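Local structure of thymidylate synthase 1 (Bacillus subtilis, 1BKP) at residues H170-L175 with G207-E212; M47-S52 with G211-N216; G108-K113 with L146-E151. The protein catalyses the reductive methylation of dUMP to dTMP with 5,10-methylenetetrahydrofolate as methyl donor and reductant, releasing dihydrofolate, and works as a homodimer. All blocks are in the same frame, centred on the assembly; numbering follows the deposited sequence.

Interactions 1 and 2 both use strand 209-223 of the mixed sheet and share G211 and E212. Interaction 1 joins its start to the parallel strand 172-183. Interaction 2 joins the next part to the antiparallel strand 39-49. Interaction 2 is the more buried, with aromatic packing on one face and a salt bridge on the other. Interaction 1 is partly buried and relies mainly on backbone bonds. Interaction 3 lies elsewhere, its centre about 26 Å from those of the other two. Partly buried beside the dimer interface, it joins a short helix to a loop. Side-chain amides, a lysine and a carboxylate carry it, beside a small leucine contact. All three touch the second subunit.

Interaction 1: H170-L175 with G207-E212; sequences HGKLHL and GYELGE
Residues 172-175 and 209-212 run parallel as neighbouring strands, twisted by 40°, with K172 paired to E209 and L173 to L210. E209 N donates to G171 O, and L173 N to E209 O at 2.9 Å. G211 N then meets L173 O at 2.8 Å, from well above the carbonyl plane. After this the pattern slips by one residue, and L175 N donates to E212 O at 3.1 Å. G211 O does not take this strand bond. The slip is consistent with a bulge at G211.

The imidazole of H174 lies over this irregular site. G211 CA sits beneath one face, 3.9 Å from the ring centroid, in a CH-pi contact. E212 CB lies at the ring edge, in its plane, 3.6 Å from H174 ND1. CG of H174 is anti to the carbonyl carbon (chi1 -52°), which swings the ring over the neighbouring strand. I43 of the second subunit also packs on H174. On the same side of the sheet, K172 CG passes E209 CB at 4.0 Å. Their charged ends do not meet.

L173 points to the other face. Its CB touches Y208 CB at 3.9 Å. Both side chains also rest on V168 of strand 161-169, and L173 reaches I202 of helix 188-206. The Y208 ring presents an edge to G171 O, while its hydroxyl bonds L133 O.

L173 O and E212 O each also accept from Q199 NE2, so one amide of helix 188-206 spans both strands. Strand 172-183, that helix and strand 209-223 form a beta-alpha-beta unit. The contact is its parallel strand pair, with the connecting helix packed on the L173 face.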
ATOM      1  N   HIS A 170     -14.432 -10.861 -13.559  1.00 24.89           N
ATOM      2  CA  HIS A 170     -15.815 -11.345 -13.794  1.00 25.60           C
ATOM      3  C   HIS A 170     -16.834 -10.217 -13.882  1.00 22.09           C
ATOM      4  O   HIS A 170     -17.894 -10.279 -13.302  1.00 22.57           O
ATOM      5  CB  HIS A 170     -16.227 -12.298 -12.691  1.00 27.44           C
ATOM      6  CG  HIS A 170     -15.624 -13.666 -12.810  1.00 31.15           C
ATOM      7  ND1 HIS A 170     -14.796 -14.029 -13.862  1.00 32.87           N
ATOM      8  CD2 HIS A 170     -15.785 -14.781 -12.046  1.00 32.49           C
ATOM      9  CE1 HIS A 170     -14.485 -15.315 -13.749  1.00 33.44           C
ATOM     10  NE2 HIS A 170     -15.072 -15.793 -12.658  1.00 33.37           N
ATOM     11  N   GLY A 171     -16.458  -9.145 -14.566  1.00 17.82           N
ATOM     12  CA  GLY A 171     -17.371  -8.041 -14.702  1.00 18.90           C
ATOM     13  C   GLY A 171     -17.506  -7.187 -13.474  1.00 20.29           C
ATOM     14  O   GLY A 171     -18.319  -6.284 -13.477  1.00 22.63           O
ATOM     15  N   LYS A 172     -16.716  -7.463 -12.439  1.00 17.07           N
ATOM     16  CA  LYS A 172     -16.793  -6.602 -11.260  1.00 16.94           C
ATOM     17  C   LYS A 172     -15.468  -5.783 -11.026  1.00 18.06           C
ATOM     18  O   LYS A 172     -14.329  -6.290 -11.242  1.00 16.30           O
ATOM     19  CB  LYS A 172     -17.090  -7.446 -10.038  1.00 23.90           C
ATOM     20  CG  LYS A 172     -18.444  -8.154 -10.132  1.00 25.08           C
ATOM     21  CD  LYS A 172     -18.574  -9.134  -8.991  1.00 24.13           C
ATOM     22  CE  LYS A 172     -19.831  -9.912  -9.069  1.00 50.37           C
ATOM     23  NZ  LYS A 172     -19.715 -11.134  -8.163  1.00 67.15           N
ATOM     24  N   LEU A 173     -15.664  -4.538 -10.578  1.00 16.60           N
ATOM     25  CA  LEU A 173     -14.599  -3.610 -10.263  1.00 16.23           C
ATOM     26  C   LEU A 173     -14.337  -3.547  -8.728  1.00 17.00           C
ATOM     27  O   LEU A 173     -15.191  -3.064  -7.960  1.00 16.02           O
ATOM     28  CB  LEU A 173     -15.009  -2.223 -10.744  1.00 15.64           C
ATOM     29  CG  LEU A 173     -13.928  -1.124 -10.686  1.00 15.22           C
ATOM     30  CD1 LEU A 173     -12.653  -1.500 -11.460  1.00 12.98           C
ATOM     31  CD2 LEU A 173     -14.492   0.238 -11.306  1.00 13.02           C
ATOM     32  N   HIS A 174     -13.202  -4.103  -8.288  1.00 15.36           N
ATOM     33  CA  HIS A 174     -12.792  -4.116  -6.862  1.00 12.32           C
ATOM     34  C   HIS A 174     -11.843  -2.931  -6.658  1.00 12.59           C
ATOM     35  O   HIS A 174     -11.039  -2.588  -7.581  1.00 11.56           O
ATOM     36  CB  HIS A 174     -12.079  -5.450  -6.560  1.00 12.00           C
ATOM     37  CG  HIS A 174     -12.867  -6.652  -6.968  1.00 12.27           C
ATOM     38  ND1 HIS A 174     -13.552  -7.476  -6.074  1.00 12.11           N
ATOM     39  CD2 HIS A 174     -13.015  -7.236  -8.200  1.00 13.64           C
ATOM     40  CE1 HIS A 174     -14.083  -8.499  -6.738  1.00 11.79           C
ATOM     41  NE2 HIS A 174     -13.774  -8.387  -8.020  1.00 12.08           N
ATOM     42  N   LEU A 175     -11.876  -2.337  -5.434  1.00 13.09           N
ATOM     43  CA  LEU A 175     -11.057  -1.175  -5.173  1.00 11.69           C
ATOM     44  C   LEU A 175     -10.321  -1.453  -3.883  1.00 12.15           C
ATOM     45  O   LEU A 175     -10.948  -1.901  -2.903  1.00 12.32           O
ATOM     46  CB  LEU A 175     -11.911   0.124  -4.961  1.00 12.14           C
ATOM     47  CG  LEU A 175     -11.168   1.334  -4.333  1.00 11.20           C
ATOM     48  CD1 LEU A 175      -9.976   1.704  -5.280  1.00 10.82           C
ATOM     49  CD2 LEU A 175     -12.116   2.539  -4.180  1.00 12.42           C
ATOM     50  N   GLY A 207     -18.774   0.933 -16.816  1.00 21.85           N
ATOM     51  CA  GLY A 207     -19.662  -0.166 -17.065  1.00 22.83           C
ATOM     52  C   GLY A 207     -19.480  -1.442 -16.296  1.00 23.52           C
ATOM     53  O   GLY A 207     -19.758  -2.539 -16.844  1.00 24.37           O
ATOM     54  N   TYR A 208     -18.948  -1.383 -15.079  1.00 18.47           N
ATOM     55  CA  TYR A 208     -18.803  -2.625 -14.333  1.00 15.00           C
ATOM     56  C   TYR A 208     -19.690  -2.619 -13.168  1.00 14.23           C
ATOM     57  O   TYR A 208     -20.275  -1.578 -12.807  1.00 16.47           O
ATOM     58  CB  TYR A 208     -17.341  -2.792 -13.796  1.00 14.80           C
ATOM     59  CG  TYR A 208     -16.324  -2.935 -14.865  1.00 12.96           C
ATOM     60  CD1 TYR A 208     -16.300  -4.098 -15.672  1.00 13.19           C
ATOM     61  CD2 TYR A 208     -15.390  -1.905 -15.129  1.00 12.21           C
ATOM     62  CE1 TYR A 208     -15.365  -4.237 -16.717  1.00 11.30           C
ATOM     63  CE2 TYR A 208     -14.485  -2.011 -16.151  1.00 14.56           C
ATOM     64  CZ  TYR A 208     -14.469  -3.189 -16.944  1.00 14.45           C
ATOM     65  OH  TYR A 208     -13.534  -3.348 -17.959  1.00 17.51           O
ATOM     66  N   GLU A 209     -19.926  -3.795 -12.651  1.00 15.06           N
ATOM     67  CA  GLU A 209     -20.692  -3.980 -11.431  1.00 15.38           C
ATOM     68  C   GLU A 209     -19.683  -3.704 -10.272  1.00 17.27           C
ATOM     69  O   GLU A 209     -18.487  -3.770 -10.499  1.00 16.58           O
ATOM     70  CB  GLU A 209     -21.115  -5.443 -11.307  1.00 10.00           C
ATOM     71  CG  GLU A 209     -22.392  -5.756 -12.098  1.00 31.07           C
ATOM     72  CD  GLU A 209     -23.183  -6.904 -11.457  1.00 68.90           C
ATOM     73  OE1 GLU A 209     -22.567  -7.841 -10.871  1.00 66.30           O
ATOM     74  OE2 GLU A 209     -24.432  -6.852 -11.528  1.00 84.26           O
ATOM     75  N   LEU A 210     -20.184  -3.688  -9.024  1.00 19.66           N
ATOM     76  CA  LEU A 210     -19.349  -3.389  -7.885  1.00 19.98           C
ATOM     77  C   LEU A 210     -18.765  -4.620  -7.265  1.00 20.10           C
ATOM     78  O   LEU A 210     -19.495  -5.594  -6.939  1.00 18.34           O
ATOM     79  CB  LEU A 210     -20.145  -2.668  -6.758  1.00 18.07           C
ATOM     80  CG  LEU A 210     -20.547  -1.241  -6.998  1.00 18.20           C
ATOM     81  CD1 LEU A 210     -21.447  -0.874  -5.805  1.00 16.39           C
ATOM     82  CD2 LEU A 210     -19.333  -0.251  -7.192  1.00 17.53           C
ATOM     83  N   GLY A 211     -17.437  -4.589  -7.095  1.00 20.79           N
ATOM     84  CA  GLY A 211     -16.793  -5.696  -6.453  1.00 17.73           C
ATOM     85  C   GLY A 211     -16.567  -5.325  -5.008  1.00 19.20           C
ATOM     86  O   GLY A 211     -17.334  -4.566  -4.384  1.00 18.07           O
ATOM     87  N   GLU A 212     -15.530  -5.920  -4.444  1.00 17.47           N
ATOM     88  CA  GLU A 212     -15.200  -5.695  -3.015  1.00 15.64           C
ATOM     89  C   GLU A 212     -14.579  -4.325  -2.797  1.00 13.34           C
ATOM     90  O   GLU A 212     -14.042  -3.758  -3.765  1.00  9.94           O
ATOM     91  CB  GLU A 212     -14.183  -6.801  -2.634  1.00 19.30           C
ATOM     92  CG  GLU A 212     -13.969  -6.878  -1.189  1.00 39.55           C
ATOM     93  CD  GLU A 212     -13.482  -8.232  -0.762  1.00 45.57           C
ATOM     94  OE1 GLU A 212     -12.978  -8.997  -1.620  1.00 30.44           O
ATOM     95  OE2 GLU A 212     -13.592  -8.516   0.451  1.00 43.75           O
TER

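Interaction 2: M47-S52 with G211-N216; sequences MRFDNS and GEYIFN
M47, F49, Y213 and F215 pack on one face of an antiparallel strand pair, and this is the tight part of the contact. M47 pairs with F215 and F49 with Y213, each through two backbone hydrogen bonds. Y213 N to F49 O is the shortest of the four, at 2.7 Å. The rings of F49 and Y213 lie side by side and meet rim to rim, CD2 of F49 to CD2 of Y213 at 3.6 Å. Their planes are 23° apart, and neither covers the other. M47 CE touches F215 CD1 more loosely, at 4.2 Å. Helices 3-17 and 188-206 pack on this face. F215 also adjoins N182 and N191, both predicted to serve a dUMP site shared between subunits.

The pair belongs to the large mixed sheet of the thymidylate synthase fold, whose opposite face meets the second subunit. There R48 NE bonds E212 OE2 at 2.9 Å in a nearly straight (174°) salt-bridge hydrogen bond. The oxygen lies in the guanidinium plane, but the nitrogen stands above the carboxylate plane. A bend at chi3 (72°) turns the guanidinium toward E212. NH2 adds a weak bond to E212 OE1, and I214 CG1 lies over one guanidinium face. NH1 and NH2 also bond S44 O and I43 O of the second subunit.

Beyond F49 the strand ends and the contact thins out. N51 ND2 holds G211 O at 2.8 Å, in the plane of its amide, and also bonds Q199 OE1. D50 and S52 are exposed; D50 OD1 accepts S52 N in an Asx turn, and also S52 OG.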
ATOM      1  N   MET A  47     -10.125  -3.063   6.584  1.00 17.43           N
ATOM      2  CA  MET A  47     -11.584  -3.246   6.597  1.00 18.72           C
ATOM      3  C   MET A  47     -11.921  -3.646   5.177  1.00 16.29           C
ATOM      4  O   MET A  47     -11.287  -3.099   4.235  1.00 14.04           O
ATOM      5  CB  MET A  47     -12.305  -1.929   7.000  1.00 20.44           C
ATOM      6  CG  MET A  47     -12.022  -1.621   8.485  1.00 24.81           C
ATOM      7  SD  MET A  47     -12.731  -0.009   8.962  1.00 29.24           S
ATOM      8  CE  MET A  47     -11.759   1.005   8.121  1.00 27.47           C
ATOM      9  N   ARG A  48     -12.868  -4.604   5.032  1.00 14.74           N
ATOM     10  CA  ARG A  48     -13.277  -5.067   3.680  1.00 15.96           C
ATOM     11  C   ARG A  48     -14.794  -5.097   3.670  1.00 16.79           C
ATOM     12  O   ARG A  48     -15.394  -5.568   4.649  1.00 16.08           O
ATOM     13  CB  ARG A  48     -12.837  -6.506   3.416  1.00 12.48           C
ATOM     14  CG  ARG A  48     -11.402  -6.773   3.621  1.00 25.29           C
ATOM     15  CD  ARG A  48     -11.107  -8.235   3.273  1.00 29.02           C
ATOM     16  NE  ARG A  48     -11.120  -8.675   1.865  1.00 32.33           N
ATOM     17  CZ  ARG A  48      -9.997  -9.062   1.216  1.00 29.50           C
ATOM     18  NH1 ARG A  48      -8.790  -8.868   1.755  1.00 19.86           N
ATOM     19  NH2 ARG A  48     -10.058  -9.545  -0.000  1.00 19.01           N
ATOM     20  N   PHE A  49     -15.373  -4.709   2.549  1.00 16.85           N
ATOM     21  CA  PHE A  49     -16.828  -4.665   2.403  1.00 16.73           C
ATOM     22  C   PHE A  49     -17.177  -5.277   1.044  1.00 16.69           C
ATOM     23  O   PHE A  49     -16.471  -5.072   0.017  1.00 15.89           O
ATOM     24  CB  PHE A  49     -17.280  -3.205   2.447  1.00 15.38           C
ATOM     25  CG  PHE A  49     -16.823  -2.502   3.661  1.00 16.25           C
ATOM     26  CD1 PHE A  49     -17.581  -2.560   4.839  1.00 14.93           C
ATOM     27  CD2 PHE A  49     -15.689  -1.749   3.639  1.00 17.44           C
ATOM     28  CE1 PHE A  49     -17.175  -1.850   5.904  1.00 15.08           C
ATOM     29  CE2 PHE A  49     -15.308  -1.043   4.737  1.00 17.93           C
ATOM     30  CZ  PHE A  49     -16.029  -1.083   5.838  1.00 15.66           C
ATOM     31  N   ASP A  50     -18.336  -5.899   1.012  1.00 16.25           N
ATOM     32  CA  ASP A  50     -18.734  -6.568  -0.214  1.00 17.13           C
ATOM     33  C   ASP A  50     -19.649  -5.668  -1.065  1.00 20.28           C
ATOM     34  O   ASP A  50     -20.123  -6.023  -2.157  1.00 22.59           O
ATOM     35  CB  ASP A  50     -19.385  -7.911   0.143  1.00 16.55           C
ATOM     36  CG  ASP A  50     -20.668  -7.770   0.945  1.00 19.46           C
ATOM     37  OD1 ASP A  50     -21.113  -6.666   1.261  1.00 20.89           O
ATOM     38  OD2 ASP A  50     -21.265  -8.812   1.237  1.00 25.32           O
ATOM     39  N   ASN A  51     -19.857  -4.455  -0.580  1.00 18.50           N
ATOM     40  CA  ASN A  51     -20.691  -3.492  -1.260  1.00 19.11           C
ATOM     41  C   ASN A  51     -22.198  -3.763  -1.263  1.00 19.49           C
ATOM     42  O   ASN A  51     -22.964  -3.144  -2.045  1.00 20.86           O
ATOM     43  CB  ASN A  51     -20.143  -3.161  -2.681  1.00 14.55           C
ATOM     44  CG  ASN A  51     -19.202  -1.945  -2.646  1.00 20.51           C
ATOM     45  OD1 ASN A  51     -19.535  -0.947  -2.011  1.00 19.69           O
ATOM     46  ND2 ASN A  51     -17.994  -2.053  -3.287  1.00 19.85           N
ATOM     47  N   SER A  52     -22.643  -4.626  -0.358  1.00 17.05           N
ATOM     48  CA  SER A  52     -24.081  -4.913  -0.272  1.00 19.33           C
ATOM     49  C   SER A  52     -24.713  -3.732   0.454  1.00 24.50           C
ATOM     50  O   SER A  52     -25.890  -3.510   0.381  1.00 26.86           O
ATOM     51  CB  SER A  52     -24.329  -6.217   0.435  1.00 16.13           C
ATOM     52  OG  SER A  52     -23.694  -6.230   1.705  1.00 24.21           O
ATOM     53  N   GLY A 211     -17.437  -4.589  -7.095  1.00 20.79           N
ATOM     54  CA  GLY A 211     -16.793  -5.696  -6.453  1.00 17.73           C
ATOM     55  C   GLY A 211     -16.567  -5.325  -5.008  1.00 19.20           C
ATOM     56  O   GLY A 211     -17.334  -4.566  -4.384  1.00 18.07           O
ATOM     57  N   GLU A 212     -15.530  -5.920  -4.444  1.00 17.47           N
ATOM     58  CA  GLU A 212     -15.200  -5.695  -3.015  1.00 15.64           C
ATOM     59  C   GLU A 212     -14.579  -4.325  -2.797  1.00 13.34           C
ATOM     60  O   GLU A 212     -14.042  -3.758  -3.765  1.00  9.94           O
ATOM     61  CB  GLU A 212     -14.183  -6.801  -2.634  1.00 19.30           C
ATOM     62  CG  GLU A 212     -13.969  -6.878  -1.189  1.00 39.55           C
ATOM     63  CD  GLU A 212     -13.482  -8.232  -0.762  1.00 45.57           C
ATOM     64  OE1 GLU A 212     -12.978  -8.997  -1.620  1.00 30.44           O
ATOM     65  OE2 GLU A 212     -13.592  -8.516   0.451  1.00 43.75           O
ATOM     66  N   TYR A 213     -14.625  -3.773  -1.552  1.00 11.88           N
ATOM     67  CA  TYR A 213     -13.988  -2.454  -1.305  1.00 10.38           C
ATOM     68  C   TYR A 213     -13.122  -2.720  -0.041  1.00 12.45           C
ATOM     69  O   TYR A 213     -13.649  -3.235   0.941  1.00 15.39           O
ATOM     70  CB  TYR A 213     -15.065  -1.433  -0.987  1.00  9.55           C
ATOM     71  CG  TYR A 213     -14.503  -0.150  -0.406  1.00 11.16           C
ATOM     72  CD1 TYR A 213     -13.538   0.608  -1.063  1.00  9.66           C
ATOM     73  CD2 TYR A 213     -14.981   0.322   0.799  1.00 12.25           C
ATOM     74  CE1 TYR A 213     -13.091   1.833  -0.503  1.00 11.20           C
ATOM     75  CE2 TYR A 213     -14.553   1.540   1.343  1.00 12.36           C
ATOM     76  CZ  TYR A 213     -13.609   2.293   0.658  1.00  9.65           C
ATOM     77  OH  TYR A 213     -13.271   3.584   1.144  1.00 12.92           O
ATOM     78  N   ILE A 214     -11.816  -2.505  -0.138  1.00 11.69           N
ATOM     79  CA  ILE A 214     -10.855  -2.789   0.920  1.00 13.26           C
ATOM     80  C   ILE A 214     -10.153  -1.467   1.293  1.00 13.84           C
ATOM     81  O   ILE A 214      -9.609  -0.801   0.435  1.00 13.75           O
ATOM     82  CB  ILE A 214      -9.861  -3.803   0.350  1.00 14.90           C
ATOM     83  CG1 ILE A 214     -10.634  -5.046  -0.090  1.00 20.34           C
ATOM     84  CG2 ILE A 214      -8.835  -4.150   1.370  1.00 12.95           C
ATOM     85  CD1 ILE A 214     -10.175  -5.589  -1.399  1.00 26.56           C
ATOM     86  N   PHE A 215      -9.969  -1.235   2.595  1.00 15.68           N
ATOM     87  CA  PHE A 215      -9.400   0.033   3.080  1.00 13.29           C
ATOM     88  C   PHE A 215      -8.343  -0.367   4.098  1.00 11.29           C
ATOM     89  O   PHE A 215      -8.625  -1.024   5.104  1.00 10.97           O
ATOM     90  CB  PHE A 215     -10.486   0.856   3.741  1.00 12.77           C
ATOM     91  CG  PHE A 215     -10.053   2.326   4.044  1.00 13.82           C
ATOM     92  CD1 PHE A 215      -9.234   2.621   5.139  1.00 11.68           C
ATOM     93  CD2 PHE A 215     -10.413   3.351   3.172  1.00 14.69           C
ATOM     94  CE1 PHE A 215      -8.730   3.953   5.384  1.00 11.42           C
ATOM     95  CE2 PHE A 215      -9.944   4.734   3.365  1.00 16.10           C
ATOM     96  CZ  PHE A 215      -9.108   5.039   4.459  1.00 13.90           C
ATOM     97  N   ASN A 216      -7.122  -0.088   3.747  1.00 11.56           N
ATOM     98  CA  ASN A 216      -5.959  -0.461   4.589  1.00  9.93           C
ATOM     99  C   ASN A 216      -5.431   0.731   5.304  1.00 10.92           C
ATOM    100  O   ASN A 216      -5.282   1.775   4.670  1.00 11.01           O
ATOM    101  CB  ASN A 216      -4.827  -0.923   3.674  1.00 11.48           C
ATOM    102  CG  ASN A 216      -5.141  -2.269   2.997  1.00 13.95           C
ATOM    103  OD1 ASN A 216      -5.449  -3.244   3.693  1.00 19.23           O
ATOM    104  ND2 ASN A 216      -5.285  -2.267   1.677  1.00 11.74           N
TER

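Interaction 3: G108-K113 with L146-E151; sequences GFQLGK and LWNPDE
Q110 reaches from the short helix 108-112 into the loop 146-151. Q110 CB lies 4.0 Å from L146 CD2. Q110 CG rests against L146 O at 3.7 Å. The chain bends at chi2 (-56°), which carries CD alongside N148 CB. At the tip, Q110 OE1 accepts from N148 ND2 at 3.0 Å. The two amide planes are almost perpendicular, and the donor stands above the carbonyl plane of Q110. Q110 NE2 donates to E151 OE1 at 2.9 Å, and also to H105 O.

K113 and E151 reach toward each other from opposite directions. The extended lysine brings K113 NZ to E151 OE1 at 2.7 Å in a salt bridge. Q110 NE2 and K113 NZ approach this oxygen from opposite faces of the carboxylate. F109 CE2 touches the same oxygen at the edge of its ring. Apart from the polar group, L111 CG packs on L146 CD2 at 3.6 Å.

N148 OD1 accepts D150 N in an Asx turn, which shapes the loop. D150 of the second subunit bonds N148 ND2 and K113 NZ, so the polar cluster extends across the dimer interface.

E151 OE1 has two donors, and E151 OE2 takes H105 ND1. This gathering, with a lysine among the donors, would favour an ionised carboxylate. The bonds on both faces, with that from H105, probably also limit its rotation.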
ATOM      1  N   GLY A 108      -4.846  16.832  -5.610  1.00 19.86           N
ATOM      2  CA  GLY A 108      -5.322  17.077  -6.945  1.00 17.91           C
ATOM      3  C   GLY A 108      -4.265  17.427  -7.958  1.00 17.35           C
ATOM      4  O   GLY A 108      -4.379  17.033  -9.075  1.00 17.84           O
ATOM      5  N   PHE A 109      -3.219  18.135  -7.560  1.00 16.82           N
ATOM      6  CA  PHE A 109      -2.129  18.510  -8.464  1.00 15.41           C
ATOM      7  C   PHE A 109      -1.473  17.236  -9.042  1.00 15.68           C
ATOM      8  O   PHE A 109      -1.237  17.145 -10.259  1.00 15.58           O
ATOM      9  CB  PHE A 109      -1.077  19.305  -7.708  1.00 14.56           C
ATOM     10  CG  PHE A 109       0.050  19.761  -8.593  1.00 16.50           C
ATOM     11  CD1 PHE A 109      -0.081  20.953  -9.337  1.00 17.54           C
ATOM     12  CD2 PHE A 109       1.185  18.975  -8.754  1.00 16.97           C
ATOM     13  CE1 PHE A 109       0.950  21.318 -10.240  1.00 19.19           C
ATOM     14  CE2 PHE A 109       2.189  19.323  -9.658  1.00 16.89           C
ATOM     15  CZ  PHE A 109       2.076  20.496 -10.406  1.00 18.00           C
ATOM     16  N   GLN A 110      -1.287  16.193  -8.221  1.00 15.05           N
ATOM     17  CA  GLN A 110      -0.655  14.989  -8.708  1.00 15.89           C
ATOM     18  C   GLN A 110      -1.563  14.263  -9.705  1.00 16.36           C
ATOM     19  O   GLN A 110      -1.084  13.632 -10.639  1.00 16.87           O
ATOM     20  CB  GLN A 110      -0.302  14.076  -7.534  1.00 13.09           C
ATOM     21  CG  GLN A 110       0.947  14.645  -6.702  1.00  9.70           C
ATOM     22  CD  GLN A 110       2.162  14.852  -7.590  1.00 16.16           C
ATOM     23  OE1 GLN A 110       2.413  14.029  -8.496  1.00 19.28           O
ATOM     24  NE2 GLN A 110       2.925  15.905  -7.372  1.00 14.20           N
ATOM     25  N   LEU A 111      -2.860  14.249  -9.419  1.00 17.62           N
ATOM     26  CA  LEU A 111      -3.855  13.565 -10.289  1.00 18.09           C
ATOM     27  C   LEU A 111      -4.086  14.251 -11.660  1.00 19.17           C
ATOM     28  O   LEU A 111      -4.657  13.627 -12.608  1.00 20.01           O
ATOM     29  CB  LEU A 111      -5.208  13.384  -9.570  1.00 17.49           C
ATOM     30  CG  LEU A 111      -5.104  12.322  -8.427  1.00 18.97           C
ATOM     31  CD1 LEU A 111      -6.412  12.111  -7.737  1.00 17.91           C
ATOM     32  CD2 LEU A 111      -4.530  10.946  -8.871  1.00 20.72           C
ATOM     33  N   GLY A 112      -3.613  15.514 -11.757  1.00 17.11           N
ATOM     34  CA  GLY A 112      -3.838  16.289 -12.956  1.00 15.13           C
ATOM     35  C   GLY A 112      -2.607  16.460 -13.829  1.00 20.51           C
ATOM     36  O   GLY A 112      -2.758  16.996 -14.938  1.00 22.14           O
ATOM     37  N   LYS A 113      -1.426  15.983 -13.388  1.00 20.80           N
ATOM     38  CA  LYS A 113      -0.201  16.148 -14.137  1.00 21.50           C
ATOM     39  C   LYS A 113      -0.274  15.275 -15.391  1.00 20.58           C
ATOM     40  O   LYS A 113      -0.504  14.090 -15.284  1.00 21.14           O
ATOM     41  CB  LYS A 113       0.930  15.673 -13.246  1.00 24.21           C
ATOM     42  CG  LYS A 113       2.270  16.193 -13.523  1.00 39.37           C
ATOM     43  CD  LYS A 113       3.083  16.176 -12.216  1.00 39.17           C
ATOM     44  CE  LYS A 113       4.415  16.673 -12.502  1.00 41.79           C
ATOM     45  NZ  LYS A 113       5.330  16.300 -11.430  1.00 32.65           N
ATOM     46  N   LEU A 146      -0.515   9.361  -5.039  1.00 12.70           N
ATOM     47  CA  LEU A 146      -0.330  10.793  -4.716  1.00 13.60           C
ATOM     48  C   LEU A 146       1.016  11.004  -4.060  1.00 15.54           C
ATOM     49  O   LEU A 146       1.497  12.156  -4.074  1.00 16.48           O
ATOM     50  CB  LEU A 146      -1.379  11.261  -3.747  1.00 14.16           C
ATOM     51  CG  LEU A 146      -2.845  11.141  -4.135  1.00 14.69           C
ATOM     52  CD1 LEU A 146      -3.876  11.599  -3.038  1.00 12.71           C
ATOM     53  CD2 LEU A 146      -3.014  11.927  -5.468  1.00 16.91           C
ATOM     54  N   TRP A 147       1.667   9.920  -3.615  1.00 15.59           N
ATOM     55  CA  TRP A 147       3.017   9.989  -2.952  1.00 17.57           C
ATOM     56  C   TRP A 147       4.116   9.998  -4.049  1.00 17.97           C
ATOM     57  O   TRP A 147       4.697   8.956  -4.377  1.00 21.23           O
ATOM     58  CB  TRP A 147       3.271   8.788  -2.044  1.00 18.41           C
ATOM     59  CG  TRP A 147       4.400   8.969  -1.094  1.00 18.25           C
ATOM     60  CD1 TRP A 147       5.678   8.666  -1.295  1.00 17.74           C
ATOM     61  CD2 TRP A 147       4.303   9.522   0.219  1.00 18.19           C
ATOM     62  NE1 TRP A 147       6.423   8.998  -0.176  1.00 16.86           N
ATOM     63  CE2 TRP A 147       5.597   9.534   0.764  1.00 18.59           C
ATOM     64  CE3 TRP A 147       3.237  10.016   0.979  1.00 19.26           C
ATOM     65  CZ2 TRP A 147       5.869  10.017   2.062  1.00 21.46           C
ATOM     66  CZ3 TRP A 147       3.495  10.508   2.280  1.00 20.30           C
ATOM     67  CH2 TRP A 147       4.775  10.502   2.797  1.00 21.22           C
ATOM     68  N   ASN A 148       4.301  11.134  -4.679  1.00 15.78           N
ATOM     69  CA  ASN A 148       5.275  11.317  -5.730  1.00 15.38           C
ATOM     70  C   ASN A 148       6.571  11.708  -4.978  1.00 20.12           C
ATOM     71  O   ASN A 148       6.698  12.834  -4.500  1.00 18.20           O
ATOM     72  CB  ASN A 148       4.853  12.492  -6.614  1.00 12.90           C
ATOM     73  CG  ASN A 148       5.820  12.712  -7.789  1.00 18.72           C
ATOM     74  OD1 ASN A 148       7.031  12.441  -7.684  1.00 24.78           O
ATOM     75  ND2 ASN A 148       5.312  13.317  -8.871  1.00 15.08           N
ATOM     76  N   PRO A 149       7.584  10.812  -4.996  1.00 20.14           N
ATOM     77  CA  PRO A 149       8.865  11.052  -4.284  1.00 19.11           C
ATOM     78  C   PRO A 149       9.666  12.295  -4.700  1.00 17.48           C
ATOM     79  O   PRO A 149      10.374  12.859  -3.896  1.00 18.50           O
ATOM     80  CB  PRO A 149       9.643   9.723  -4.478  1.00 18.09           C
ATOM     81  CG  PRO A 149       9.029   9.145  -5.794  1.00 18.66           C
ATOM     82  CD  PRO A 149       7.607   9.579  -5.826  1.00 18.33           C
ATOM     83  N   ASP A 150       9.464  12.731  -5.926  1.00 16.49           N
ATOM     84  CA  ASP A 150      10.211  13.872  -6.465  1.00 18.47           C
ATOM     85  C   ASP A 150       9.619  15.188  -5.995  1.00 20.46           C
ATOM     86  O   ASP A 150      10.268  16.213  -6.083  1.00 22.03           O
ATOM     87  CB  ASP A 150      10.107  13.880  -7.997  1.00 18.26           C
ATOM     88  CG  ASP A 150      11.036  12.900  -8.661  1.00 22.35           C
ATOM     89  OD1 ASP A 150      12.090  12.567  -8.140  1.00 25.98           O
ATOM     90  OD2 ASP A 150      10.737  12.488  -9.762  1.00 23.75           O
ATOM     91  N   GLU A 151       8.406  15.144  -5.480  1.00 20.20           N
ATOM     92  CA  GLU A 151       7.746  16.386  -5.138  1.00 20.31           C
ATOM     93  C   GLU A 151       7.249  16.524  -3.717  1.00 20.58           C
ATOM     94  O   GLU A 151       6.619  17.550  -3.402  1.00 23.09           O
ATOM     95  CB  GLU A 151       6.553  16.612  -6.120  1.00 19.51           C
ATOM     96  CG  GLU A 151       7.022  16.696  -7.553  1.00 20.00           C
ATOM     97  CD  GLU A 151       6.066  17.567  -8.420  1.00 25.90           C
ATOM     98  OE1 GLU A 151       5.021  17.128  -8.873  1.00 27.61           O
ATOM     99  OE2 GLU A 151       6.396  18.738  -8.602  1.00 40.84           O
TER